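Local atomic coordinates of conserved hypothetical protein (Corynebacterium diphtheriae NCTC 13129, PDB entry 2GS5), a protein that is of unknown function but belongs to the YqgE/AlgH (UPF0301) family and folds around a mixed beta-sheet. Residues A[35-40]-A[137-142]; A[48-53]-A[87-92]; A[114-119]-A[130-135]; A[144-149]-A[153-158]. One frame throughout, in Å; residues are numbered along the deposited sequence.

Contact 1 of 4, residues A[35-40]-A[137-142]; sequences SVILII and GHAEWA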
loop_
_atom_site.group_PDB
_atom_site.type_symbol
_atom_site.label_atom_id
_atom_site.label_comp_id
_atom_site.label_asym_id
_atom_site.label_seq_id
_atom_site.Cartn_x
_atom_site.Cartn_y
_atom_site.Cartn_z
ATOM N N SER A 35 7.587 -7.245 -1.038
ATOM C CA SER A 35 6.826 -6.021 -0.881
ATOM C C SER A 35 5.378 -6.206 -1.314
ATOM O O SER A 35 5.029 -7.119 -2.077
ATOM C CB SER A 35 7.478 -4.875 -1.660
ATOM O OG SER A 35 7.604 -5.154 -3.040
ATOM N N VAL A 36 4.536 -5.322 -0.790
ATOM C CA VAL A 36 3.134 -5.213 -1.172
ATOM C C VAL A 36 2.894 -3.736 -1.400
ATOM O O VAL A 36 2.723 -2.978 -0.440
ATOM C CB VAL A 36 2.191 -5.722 -0.070
ATOM C CG1 VAL A 36 0.730 -5.528 -0.465
ATOM C CG2 VAL A 36 2.491 -7.188 0.251
ATOM N N ILE A 37 2.918 -3.322 -2.665
ATOM C CA ILE A 37 2.953 -1.895 -2.966
ATOM C C ILE A 37 1.574 -1.392 -3.347
ATOM O O ILE A 37 1.043 -1.754 -4.383
ATOM C CB ILE A 37 3.988 -1.576 -4.055
ATOM C CG1 ILE A 37 5.383 -2.004 -3.562
ATOM C CG2 ILE A 37 3.980 -0.065 -4.386
ATOM C CD1 ILE A 37 6.441 -1.942 -4.592
ATOM N N LEU A 38 1.002 -0.567 -2.475
ATOM C CA LEU A 38 -0.286 0.070 -2.733
ATOM C C LEU A 38 -0.118 1.183 -3.751
ATOM O O LEU A 38 0.633 2.130 -3.523
ATOM C CB LEU A 38 -0.847 0.653 -1.442
ATOM C CG LEU A 38 -2.155 1.428 -1.531
ATOM C CD1 LEU A 38 -3.302 0.518 -1.919
ATOM C CD2 LEU A 38 -2.446 2.135 -0.210
ATOM N N ILE A 39 -0.825 1.068 -4.868
ATOM C CA ILE A 39 -0.815 2.106 -5.895
ATOM C C ILE A 39 -1.633 3.295 -5.401
ATOM O O ILE A 39 -2.812 3.151 -5.057
ATOM C CB ILE A 39 -1.360 1.582 -7.247
ATOM C CG1 ILE A 39 -0.467 0.447 -7.758
ATOM C CG2 ILE A 39 -1.480 2.717 -8.274
ATOM C CD1 ILE A 39 -1.027 -0.277 -8.961
ATOM N N ILE A 40 -0.985 4.460 -5.330
ATOM C CA ILE A 40 -1.631 5.686 -4.831
ATOM C C ILE A 40 -1.877 6.725 -5.926
ATOM O O ILE A 40 -2.595 7.710 -5.707
ATOM C CB ILE A 40 -0.800 6.318 -3.678
ATOM C CG1 ILE A 40 0.593 6.759 -4.154
ATOM C CG2 ILE A 40 -0.691 5.334 -2.513
ATOM C CD1 ILE A 40 1.436 7.381 -3.049
ATOM N N GLY A 137 8.928 7.830 1.960
ATOM C CA GLY A 137 9.427 7.399 0.665
ATOM C C GLY A 137 8.354 6.716 -0.148
ATOM O O GLY A 137 7.275 6.395 0.358
ATOM N N HIS A 138 8.644 6.494 -1.421
ATOM C CA HIS A 138 7.708 5.829 -2.308
ATOM C C HIS A 138 8.441 5.125 -3.437
ATOM O O HIS A 138 9.661 5.239 -3.570
ATOM C CB HIS A 138 6.716 6.840 -2.883
ATOM C CG HIS A 138 7.353 7.862 -3.762
ATOM N ND1 HIS A 138 7.498 7.700 -5.120
ATOM C CD2 HIS A 138 7.919 9.053 -3.463
ATOM C CE1 HIS A 138 8.103 8.760 -5.623
ATOM N NE2 HIS A 138 8.371 9.596 -4.639
ATOM N N ALA A 139 7.663 4.366 -4.205
ATOM C CA ALA A 139 8.121 3.665 -5.400
ATOM C C ALA A 139 7.471 4.333 -6.614
ATOM O O ALA A 139 6.352 4.820 -6.532
ATOM C CB ALA A 139 7.736 2.203 -5.324
ATOM N N GLU A 140 8.206 4.386 -7.721
ATOM C CA GLU A 140 7.713 5.005 -8.955
ATOM C C GLU A 140 7.982 4.079 -10.128
ATOM O O GLU A 140 9.038 3.442 -10.191
ATOM C CB GLU A 140 8.397 6.365 -9.212
ATOM C CG GLU A 140 7.853 7.125 -10.439
ATOM C CD GLU A 140 8.558 8.456 -10.735
ATOM O OE1 GLU A 140 9.431 8.875 -9.958
ATOM O OE2 GLU A 140 8.247 9.072 -11.785
ATOM N N TRP A 141 7.022 4.016 -11.051
ATOM C CA TRP A 141 7.186 3.343 -12.342
ATOM C C TRP A 141 7.039 4.357 -13.455
ATOM O O TRP A 141 6.049 5.096 -13.510
ATOM C CB TRP A 141 6.151 2.232 -12.548
ATOM C CG TRP A 141 6.418 1.038 -11.721
ATOM C CD1 TRP A 141 7.022 -0.116 -12.121
ATOM C CD2 TRP A 141 6.144 0.884 -10.324
ATOM N NE1 TRP A 141 7.137 -0.982 -11.061
ATOM C CE2 TRP A 141 6.611 -0.393 -9.944
ATOM C CE3 TRP A 141 5.547 1.696 -9.357
ATOM C CZ2 TRP A 141 6.487 -0.880 -8.644
ATOM C CZ3 TRP A 141 5.439 1.215 -8.059
ATOM C CH2 TRP A 141 5.902 -0.061 -7.716
ATOM N N ALA A 142 8.015 4.386 -14.352
ATOM C CA ALA A 142 7.888 5.177 -15.563
ATOM C C ALA A 142 6.693 4.692 -16.375
ATOM O O ALA A 142 6.245 3.557 -16.212
ATOM C CB ALA A 142 9.149 5.068 -16.394
#
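I37 and W141 approach from opposite directions, the isoleucine from strand 36-42 and the indole from strand 129-141, with the isoleucine methyls coming up to the edge of the ring. The outer corner of the six-membered ring does the touching. W141 CH2 lies 3.7 Å from I37 CD1 and 3.8 Å from I37 CG2, so both branches of the isoleucine take hold of one ring carbon, with CD1 at the ring edge and in its plane. I37 CD1 lies anti to CA about the CB-CG1 bond (chi2 171°), which carries it outward to this point. A139 points the same way as W141, and its methyl is a looser neighbour, with CB 4.4 Å from I37 CD1; a small residue suits a place beside so large an indole. The polar end of W141 is turned elsewhere, its NE1 giving a hydrogen bond to E149 OE1. No hydrogen bond joins the two segments, because strand 47-51 runs between them and pairs with both. Its G49 has no side chain to stand between I37 and W141. The result is hydrophobic packing between next-nearest strands on one face of an antiparallel part of the sheet, in the buried core of the AlgH-like fold.

Contact 2 of 4, residues A[48-53]-A[87-92]; sequences FGVNLA and SVVGVG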
loop_
_atom_site.group_PDB
_atom_site.type_symbol
_atom_site.label_atom_id
_atom_site.label_comp_id
_atom_site.label_asym_id
_atom_site.label_seq_id
_atom_site.Cartn_x
_atom_site.Cartn_y
_atom_site.Cartn_z
ATOM N N PHE A 48 2.735 5.627 -9.040
ATOM C CA PHE A 48 3.372 5.781 -7.732
ATOM C C PHE A 48 2.740 4.845 -6.741
ATOM O O PHE A 48 1.525 4.625 -6.777
ATOM C CB PHE A 48 3.190 7.207 -7.209
ATOM C CG PHE A 48 3.772 8.257 -8.113
ATOM C CD1 PHE A 48 5.047 8.744 -7.895
ATOM C CD2 PHE A 48 3.038 8.749 -9.187
ATOM C CE1 PHE A 48 5.579 9.716 -8.733
ATOM C CE2 PHE A 48 3.559 9.719 -10.029
ATOM C CZ PHE A 48 4.838 10.200 -9.793
ATOM N N GLY A 49 3.538 4.318 -5.822
ATOM C CA GLY A 49 3.023 3.456 -4.785
ATOM C C GLY A 49 3.814 3.518 -3.507
ATOM O O GLY A 49 4.910 4.074 -3.480
ATOM N N VAL A 50 3.209 3.002 -2.443
ATOM C CA VAL A 50 3.907 2.829 -1.180
ATOM C C VAL A 50 3.819 1.371 -0.712
ATOM O O VAL A 50 2.740 0.757 -0.646
ATOM C CB VAL A 50 3.380 3.794 -0.072
ATOM C CG1 VAL A 50 3.741 5.267 -0.386
ATOM C CG2 VAL A 50 1.882 3.628 0.162
ATOM N N ASN A 51 4.982 0.824 -0.376
ATOM C CA ASN A 51 5.051 -0.491 0.229
ATOM C C ASN A 51 4.328 -0.472 1.565
ATOM O O ASN A 51 4.492 0.475 2.337
ATOM C CB ASN A 51 6.515 -0.881 0.419
ATOM C CG ASN A 51 6.705 -2.341 0.806
ATOM O OD1 ASN A 51 5.771 -3.144 0.810
ATOM N ND2 ASN A 51 7.946 -2.686 1.135
ATOM N N LEU A 52 3.540 -1.514 1.821
ATOM C CA LEU A 52 2.798 -1.673 3.067
ATOM C C LEU A 52 3.466 -2.630 4.054
ATOM O O LEU A 52 3.007 -2.761 5.191
ATOM C CB LEU A 52 1.389 -2.200 2.770
ATOM C CG LEU A 52 0.539 -1.380 1.803
ATOM C CD1 LEU A 52 -0.845 -2.017 1.669
ATOM C CD2 LEU A 52 0.421 0.064 2.281
ATOM N N ALA A 53 4.541 -3.283 3.617
ATOM C CA ALA A 53 5.068 -4.460 4.304
ATOM C C ALA A 53 6.266 -4.214 5.200
ATOM O O ALA A 53 6.724 -5.152 5.876
ATOM C CB ALA A 53 5.412 -5.542 3.272
ATOM N N SER A 87 10.089 12.404 2.577
ATOM C CA SER A 87 8.723 12.820 2.316
ATOM C C SER A 87 7.759 11.755 2.821
ATOM O O SER A 87 8.012 10.558 2.691
ATOM C CB SER A 87 8.534 13.094 0.835
ATOM O OG SER A 87 9.377 14.167 0.436
ATOM N N VAL A 88 6.666 12.201 3.431
ATOM C CA VAL A 88 5.715 11.306 4.089
ATOM C C VAL A 88 4.334 11.397 3.433
ATOM O O VAL A 88 3.870 12.516 3.159
ATOM C CB VAL A 88 5.619 11.651 5.584
ATOM C CG1 VAL A 88 4.596 10.758 6.293
ATOM C CG2 VAL A 88 6.985 11.513 6.234
ATOM N N VAL A 89 3.732 10.233 3.189
ATOM C CA VAL A 89 2.382 10.034 2.642
ATOM C C VAL A 89 1.518 9.457 3.765
ATOM O O VAL A 89 1.974 8.590 4.497
ATOM C CB VAL A 89 2.393 8.961 1.473
ATOM C CG1 VAL A 89 0.965 8.538 1.058
ATOM C CG2 VAL A 89 3.158 9.465 0.288
ATOM N N GLY A 90 0.274 9.909 3.885
ATOM C CA GLY A 90 -0.698 9.266 4.788
ATOM C C GLY A 90 -1.731 8.500 3.983
ATOM O O GLY A 90 -2.321 9.054 3.051
ATOM N N VAL A 91 -1.943 7.236 4.341
ATOM C CA VAL A 91 -3.018 6.438 3.772
ATOM C C VAL A 91 -4.008 6.115 4.894
ATOM O O VAL A 91 -3.622 5.583 5.938
ATOM C CB VAL A 91 -2.505 5.137 3.134
ATOM C CG1 VAL A 91 -3.663 4.374 2.510
ATOM C CG2 VAL A 91 -1.462 5.440 2.055
ATOM N N GLY A 92 -5.275 6.450 4.681
ATOM C CA GLY A 92 -6.316 6.209 5.662
ATOM C C GLY A 92 -7.370 5.240 5.177
ATOM O O GLY A 92 -7.456 4.921 3.988
#
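V50 meets V89 and V91 with one methyl for each, an arrangement set by its first torsion (chi1 -68°). This turns CG1 anti to the carbonyl carbon and leaves CG2 flanked by the backbone N and the carbonyl carbon, so the two branches spread toward different partners. V89 and V91 share another rotamer, with CG1 opposite the backbone N (chi1 169° and -178°), and each therefore presents CG2 to V50. The contacts are easy rather than tight: V50 CG1 lies 4.3 Å from V89 CG2, and V50 CG2 lies 4.2 Å from V91 CG2. Two residues apart on one extended strand, V89 and V91 both point toward V50. The two strands are not neighbours in the sheet, V50 CA being 8.3 Å from V89 CA; each pairs instead with strand 129-141, G49 beyond its corner at G137 and V89 before it, and they meet through side chains. V91 extends the apolar patch to F135, L38 and V165 of helix 162-166, and L52 also packs on F135. Where strand 47-51 ends, N51 forms an Asx turn: its OD1 accepts the backbone N of A53 at 3.1 Å, the donor standing above the carbonyl plane, and also receives V36 N. Valine suits this place, since a beta-branched side chain favours extended backbone and offers a compact apolar surface. The direct contact is apolar packing, probably driven by dispersion and the exclusion of water, while backbone bonds to strand 129-141 hold the strands in place.

Contact 3 of 4, residues A[114-119]-A[130-135]; sequences VMVNLG and SGMRLF
V116 touches M132, and L118 touches L134, across the antiparallel part of the mixed sheet in which strand 87-94 lies between strands 113-116 and 129-141. The first pair joins a valine methyl to the selenium of the selenomethionine M132: V116 CG2 is 4.0 Å from M132 SE, the two side chains crossing at about a right angle. M132 leaves its backbone extended and then bends at the selenium (chi3 90°), so that SE, rather than the terminal methyl, faces V116. A long, flexible, apolar chain suits a gap that spans a whole strand. In the second pair L134 CD2 lies 3.8 Å from both L118 CD1 and L118 CD2, sitting at the fork of the other leucine, whose side chain it crosses at a slant. No hydrogen bond links the segments directly, and V116 CA and M132 CA are 8.4 Å apart. The central strand does the positioning. V114 and V116 bond through their backbones to G92 and G90, glycines that put no side chain between V116 and M132, while V88 packs against both leucines. Further out, L106 backs V116, V71 reaches M132, and V60, I64 and L77 also pack on L134. L118 follows the end of its strand and is probably placed in part by the Asx turn beside it. There N117 folds its amide back, and its OD1 accepts the backbone N of G119 at 2.9 Å, the donor lying in the carbonyl plane.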
loop_
_atom_site.group_PDB
_atom_site.type_symbol
_atom_site.label_atom_id
_atom_site.label_comp_id
_atom_site.label_asym_id
_atom_site.label_seq_id
_atom_site.Cartn_x
_atom_site.Cartn_y
_atom_site.Cartn_z
ATOM N N VAL A 114 -8.017 5.928 1.299
ATOM C CA VAL A 114 -7.823 7.307 0.902
ATOM C C VAL A 114 -6.395 7.753 1.168
ATOM O O VAL A 114 -5.727 7.223 2.045
ATOM C CB VAL A 114 -8.757 8.271 1.691
ATOM C CG1 VAL A 114 -10.196 8.117 1.239
ATOM C CG2 VAL A 114 -8.613 8.060 3.209
HETATM N N MSE A 115 -5.926 8.714 0.381
HETATM C CA MSE A 115 -4.720 9.457 0.736
HETATM C C MSE A 115 -5.147 10.666 1.575
HETATM O O MSE A 115 -6.031 11.423 1.171
HETATM C CB MSE A 115 -3.951 9.885 -0.526
HETATM C CG MSE A 115 -2.890 8.901 -1.035
HETATM SE SE MSE A 115 -1.736 9.940 -2.203
HETATM C CE MSE A 115 -3.073 10.735 -3.392
ATOM N N VAL A 116 -4.525 10.838 2.742
ATOM C CA VAL A 116 -4.856 11.923 3.661
ATOM C C VAL A 116 -3.890 13.067 3.421
ATOM O O VAL A 116 -2.676 12.867 3.427
ATOM C CB VAL A 116 -4.730 11.474 5.131
ATOM C CG1 VAL A 116 -5.085 12.611 6.081
ATOM C CG2 VAL A 116 -5.613 10.253 5.396
ATOM N N ASN A 117 -4.426 14.257 3.184
ATOM C CA ASN A 117 -3.600 15.432 3.055
ATOM C C ASN A 117 -3.053 15.811 4.420
ATOM O O ASN A 117 -3.811 16.206 5.304
ATOM C CB ASN A 117 -4.407 16.588 2.464
ATOM C CG ASN A 117 -3.544 17.746 2.053
ATOM O OD1 ASN A 117 -2.653 18.178 2.794
ATOM N ND2 ASN A 117 -3.806 18.274 0.859
ATOM N N LEU A 118 -1.735 15.682 4.600
ATOM C CA LEU A 118 -1.130 15.893 5.924
ATOM C C LEU A 118 -1.029 17.368 6.313
ATOM O O LEU A 118 -0.584 17.692 7.410
ATOM C CB LEU A 118 0.232 15.198 6.021
ATOM C CG LEU A 118 0.177 13.673 5.906
ATOM C CD1 LEU A 118 1.576 13.045 5.976
ATOM C CD2 LEU A 118 -0.750 13.056 6.949
ATOM N N GLY A 119 -1.441 18.256 5.410
ATOM C CA GLY A 119 -1.646 19.661 5.741
ATOM C C GLY A 119 -2.983 19.944 6.409
ATOM O O GLY A 119 -3.218 21.063 6.882
ATOM N N SER A 130 -11.073 5.500 10.254
ATOM C CA SER A 130 -11.037 4.443 11.266
ATOM C C SER A 130 -9.619 3.969 11.502
ATOM O O SER A 130 -9.337 3.296 12.492
ATOM C CB SER A 130 -11.912 3.254 10.866
ATOM O OG SER A 130 -11.522 2.720 9.611
ATOM N N GLY A 131 -8.729 4.311 10.576
ATOM C CA GLY A 131 -7.323 3.953 10.687
ATOM C C GLY A 131 -6.491 4.766 9.728
ATOM O O GLY A 131 -7.020 5.354 8.793
HETATM N N MSE A 132 -5.189 4.824 9.985
HETATM C CA MSE A 132 -4.269 5.567 9.130
HETATM C C MSE A 132 -2.836 5.102 9.377
HETATM O O MSE A 132 -2.478 4.735 10.490
HETATM C CB MSE A 132 -4.393 7.064 9.409
HETATM C CG MSE A 132 -3.647 7.948 8.451
HETATM SE SE MSE A 132 -3.871 9.793 9.009
HETATM C CE MSE A 132 -2.314 9.852 10.191
ATOM N N ARG A 133 -2.019 5.143 8.331
ATOM C CA ARG A 133 -0.614 4.768 8.426
ATOM C C ARG A 133 0.203 5.751 7.608
ATOM O O ARG A 133 -0.261 6.237 6.573
ATOM C CB ARG A 133 -0.424 3.342 7.899
ATOM C CG ARG A 133 0.989 2.783 8.053
ATOM C CD ARG A 133 0.973 1.283 8.279
ATOM N NE ARG A 133 0.493 0.970 9.622
ATOM C CZ ARG A 133 0.161 -0.246 10.045
ATOM N NH1 ARG A 133 0.234 -1.282 9.227
ATOM N NH2 ARG A 133 -0.267 -0.407 11.298
ATOM N N LEU A 134 1.404 6.046 8.091
ATOM C CA LEU A 134 2.295 7.020 7.451
ATOM C C LEU A 134 3.483 6.316 6.820
ATOM O O LEU A 134 4.083 5.430 7.421
ATOM C CB LEU A 134 2.781 8.051 8.469
ATOM C CG LEU A 134 1.676 8.954 9.014
ATOM C CD1 LEU A 134 2.177 9.800 10.164
ATOM C CD2 LEU A 134 1.127 9.858 7.922
ATOM N N PHE A 135 3.825 6.743 5.608
ATOM C CA PHE A 135 4.876 6.112 4.821
ATOM C C PHE A 135 5.930 7.107 4.403
ATOM O O PHE A 135 5.613 8.143 3.830
ATOM C CB PHE A 135 4.283 5.463 3.576
ATOM C CG PHE A 135 3.226 4.458 3.894
ATOM C CD1 PHE A 135 3.538 3.113 4.040
ATOM C CD2 PHE A 135 1.911 4.869 4.113
ATOM C CE1 PHE A 135 2.571 2.187 4.381
ATOM C CE2 PHE A 135 0.936 3.944 4.436
ATOM C CZ PHE A 135 1.262 2.607 4.575
#

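Contact 4 of 4, residues A[144-149]-A[153-158]; sequences GQLAQE and GDWFVA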
loop_
_atom_site.group_PDB
_atom_site.type_symbol
_atom_site.label_atom_id
_atom_site.label_comp_id
_atom_site.label_asym_id
_atom_site.label_seq_id
_atom_site.Cartn_x
_atom_site.Cartn_y
_atom_site.Cartn_z
ATOM N N GLY A 144 4.498 2.864 -18.829
ATOM C CA GLY A 144 4.666 1.571 -19.487
ATOM C C GLY A 144 5.500 0.544 -18.734
ATOM O O GLY A 144 5.472 -0.641 -19.063
ATOM N N GLN A 145 6.231 0.980 -17.709
ATOM C CA GLN A 145 7.197 0.105 -17.040
ATOM C C GLN A 145 6.532 -0.886 -16.087
ATOM O O GLN A 145 6.950 -2.046 -16.011
ATOM C CB GLN A 145 8.250 0.950 -16.307
ATOM C CG GLN A 145 9.381 0.168 -15.648
ATOM C CD GLN A 145 10.234 -0.650 -16.606
ATOM O OE1 GLN A 145 10.437 -0.279 -17.769
ATOM N NE2 GLN A 145 10.756 -1.773 -16.111
ATOM N N LEU A 146 5.488 -0.453 -15.383
ATOM C CA LEU A 146 4.744 -1.374 -14.524
ATOM C C LEU A 146 4.144 -2.495 -15.368
ATOM O O LEU A 146 4.242 -3.664 -14.999
ATOM C CB LEU A 146 3.655 -0.657 -13.730
ATOM C CG LEU A 146 2.792 -1.565 -12.850
ATOM C CD1 LEU A 146 3.652 -2.396 -11.894
ATOM C CD2 LEU A 146 1.790 -0.721 -12.091
ATOM N N ALA A 147 3.549 -2.143 -16.509
ATOM C CA ALA A 147 2.993 -3.147 -17.419
ATOM C C ALA A 147 4.044 -4.166 -17.847
ATOM O O ALA A 147 3.796 -5.378 -17.845
ATOM C CB ALA A 147 2.418 -2.471 -18.635
ATOM N N GLN A 148 5.221 -3.672 -18.220
ATOM C CA GLN A 148 6.323 -4.553 -18.603
ATOM C C GLN A 148 6.701 -5.506 -17.468
ATOM O O GLN A 148 6.885 -6.698 -17.676
ATOM C CB GLN A 148 7.546 -3.734 -19.018
ATOM C CG GLN A 148 8.721 -4.576 -19.474
ATOM C CD GLN A 148 8.433 -5.344 -20.748
ATOM O OE1 GLN A 148 8.341 -6.580 -20.745
ATOM N NE2 GLN A 148 8.284 -4.616 -21.850
ATOM N N GLU A 149 6.805 -4.973 -16.257
ATOM C CA GLU A 149 7.183 -5.799 -15.102
ATOM C C GLU A 149 6.119 -6.838 -14.773
ATOM O O GLU A 149 6.456 -7.957 -14.407
ATOM C CB GLU A 149 7.503 -4.917 -13.890
ATOM C CG GLU A 149 8.770 -4.117 -14.129
ATOM C CD GLU A 149 9.168 -3.209 -12.998
ATOM O OE1 GLU A 149 8.549 -3.279 -11.916
ATOM O OE2 GLU A 149 10.124 -2.428 -13.193
ATOM N N GLY A 153 6.281 -11.164 -14.931
ATOM C CA GLY A 153 5.953 -11.972 -13.757
ATOM C C GLY A 153 6.411 -11.409 -12.416
ATOM O O GLY A 153 6.336 -12.112 -11.407
ATOM N N ASP A 154 6.844 -10.145 -12.392
ATOM C CA ASP A 154 7.404 -9.516 -11.173
ATOM C C ASP A 154 6.381 -9.250 -10.080
ATOM O O ASP A 154 6.719 -9.254 -8.884
ATOM C CB ASP A 154 8.056 -8.162 -11.492
ATOM C CG ASP A 154 9.328 -8.280 -12.304
ATOM O OD1 ASP A 154 9.739 -9.414 -12.668
ATOM O OD2 ASP A 154 9.903 -7.209 -12.595
ATOM N N TRP A 155 5.147 -8.984 -10.495
ATOM C CA TRP A 155 4.098 -8.543 -9.589
ATOM C C TRP A 155 2.798 -9.251 -9.892
ATOM O O TRP A 155 2.528 -9.575 -11.046
ATOM C CB TRP A 155 3.823 -7.056 -9.770
ATOM C CG TRP A 155 5.017 -6.185 -9.726
ATOM C CD1 TRP A 155 5.635 -5.605 -10.785
ATOM C CD2 TRP A 155 5.739 -5.777 -8.564
ATOM N NE1 TRP A 155 6.696 -4.860 -10.362
ATOM C CE2 TRP A 155 6.788 -4.954 -8.999
ATOM C CE3 TRP A 155 5.599 -6.028 -7.195
ATOM C CZ2 TRP A 155 7.702 -4.385 -8.117
ATOM C CZ3 TRP A 155 6.510 -5.452 -6.318
ATOM C CH2 TRP A 155 7.542 -4.642 -6.782
ATOM N N PHE A 156 2.000 -9.470 -8.851
ATOM C CA PHE A 156 0.615 -9.885 -8.995
ATOM C C PHE A 156 -0.251 -8.737 -8.485
ATOM O O PHE A 156 -0.065 -8.255 -7.369
ATOM C CB PHE A 156 0.340 -11.173 -8.214
ATOM C CG PHE A 156 -1.057 -11.704 -8.389
ATOM C CD1 PHE A 156 -1.374 -12.536 -9.448
ATOM C CD2 PHE A 156 -2.056 -11.365 -7.489
ATOM C CE1 PHE A 156 -2.664 -13.035 -9.605
ATOM C CE2 PHE A 156 -3.330 -11.847 -7.645
ATOM C CZ PHE A 156 -3.645 -12.673 -8.693
ATOM N N VAL A 157 -1.178 -8.296 -9.326
ATOM C CA VAL A 157 -2.043 -7.165 -9.012
ATOM C C VAL A 157 -3.291 -7.676 -8.318
ATOM O O VAL A 157 -3.986 -8.536 -8.858
ATOM C CB VAL A 157 -2.410 -6.393 -10.276
ATOM C CG1 VAL A 157 -3.270 -5.171 -9.963
ATOM C CG2 VAL A 157 -1.160 -5.974 -10.979
ATOM N N ALA A 158 -3.557 -7.168 -7.118
ATOM C CA ALA A 158 -4.708 -7.604 -6.313
ATOM C C ALA A 158 -5.357 -6.427 -5.609
ATOM O O ALA A 158 -4.702 -5.434 -5.325
ATOM C CB ALA A 158 -4.271 -8.624 -5.274
#
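E149 and W155 form the tight part of this contact, lying side by side and pointing the same way. The indole N-H of W155 runs almost straight (174°) to the carboxylate: NE1 is 2.9 Å from E149 OE1, which uses its anti lone pair and lies in the ring plane. The extended glutamate chain (chi2 180°) carries the carboxylate to the indole edge, where its plane lies 25° from the ring plane. Its aliphatic part packs too, with E149 CB 3.7 Å from W155 CD1, and L146 CD1 adds an apolar touch 3.9 Å from the same W155 CD1. OE1 also accepts the indole N-H of W141; gripped by two tryptophans, it is probably well stabilised as an anion, which may offset D154 OD2 at 4.2 Å from E149 OE1. The backbone is fastened as well, by D154 N, 3.0 Å from E149 O. This bond closes the helix end, where G153 adopts the positive phi of a Schellman motif, a conformation glycine takes readily. Toward solvent the packing thins: G144, A147 and Q148 are exposed, and Q145 NE2 holds E149 OE2 at 3.1 Å on its anti side, a polar pair suited to a partly open surface. D154 turns its OD1 to N152. After helix 145-151 the chain turns back at G153 into strand 155-159, which pairs antiparallel with strand 19-23, and L146 and W155 both rest on L21 of that strand.

In the fold
From the N terminus, contact 1 opens first, on strand 36-42, and closes only at residues 137-142; the long loop it makes encloses contacts 2 and 3. These two follow one another without crossing: 48-53 meets 87-92, then 114-119 meets 130-135. Contacts 1 and 3 share strand 129-141, whose corner at G137 lets it serve two parts of the sheet, and backbone bonds knit contact 2 to both neighbours. Contact 4 comes afterwards as a short local loop, adding helix 145-151 and strand 155-159 to the edge near contact 1, which it touches. Contacts 3 and 4, their centres about 25 Å apart, lie on opposite sides of the chain's centre.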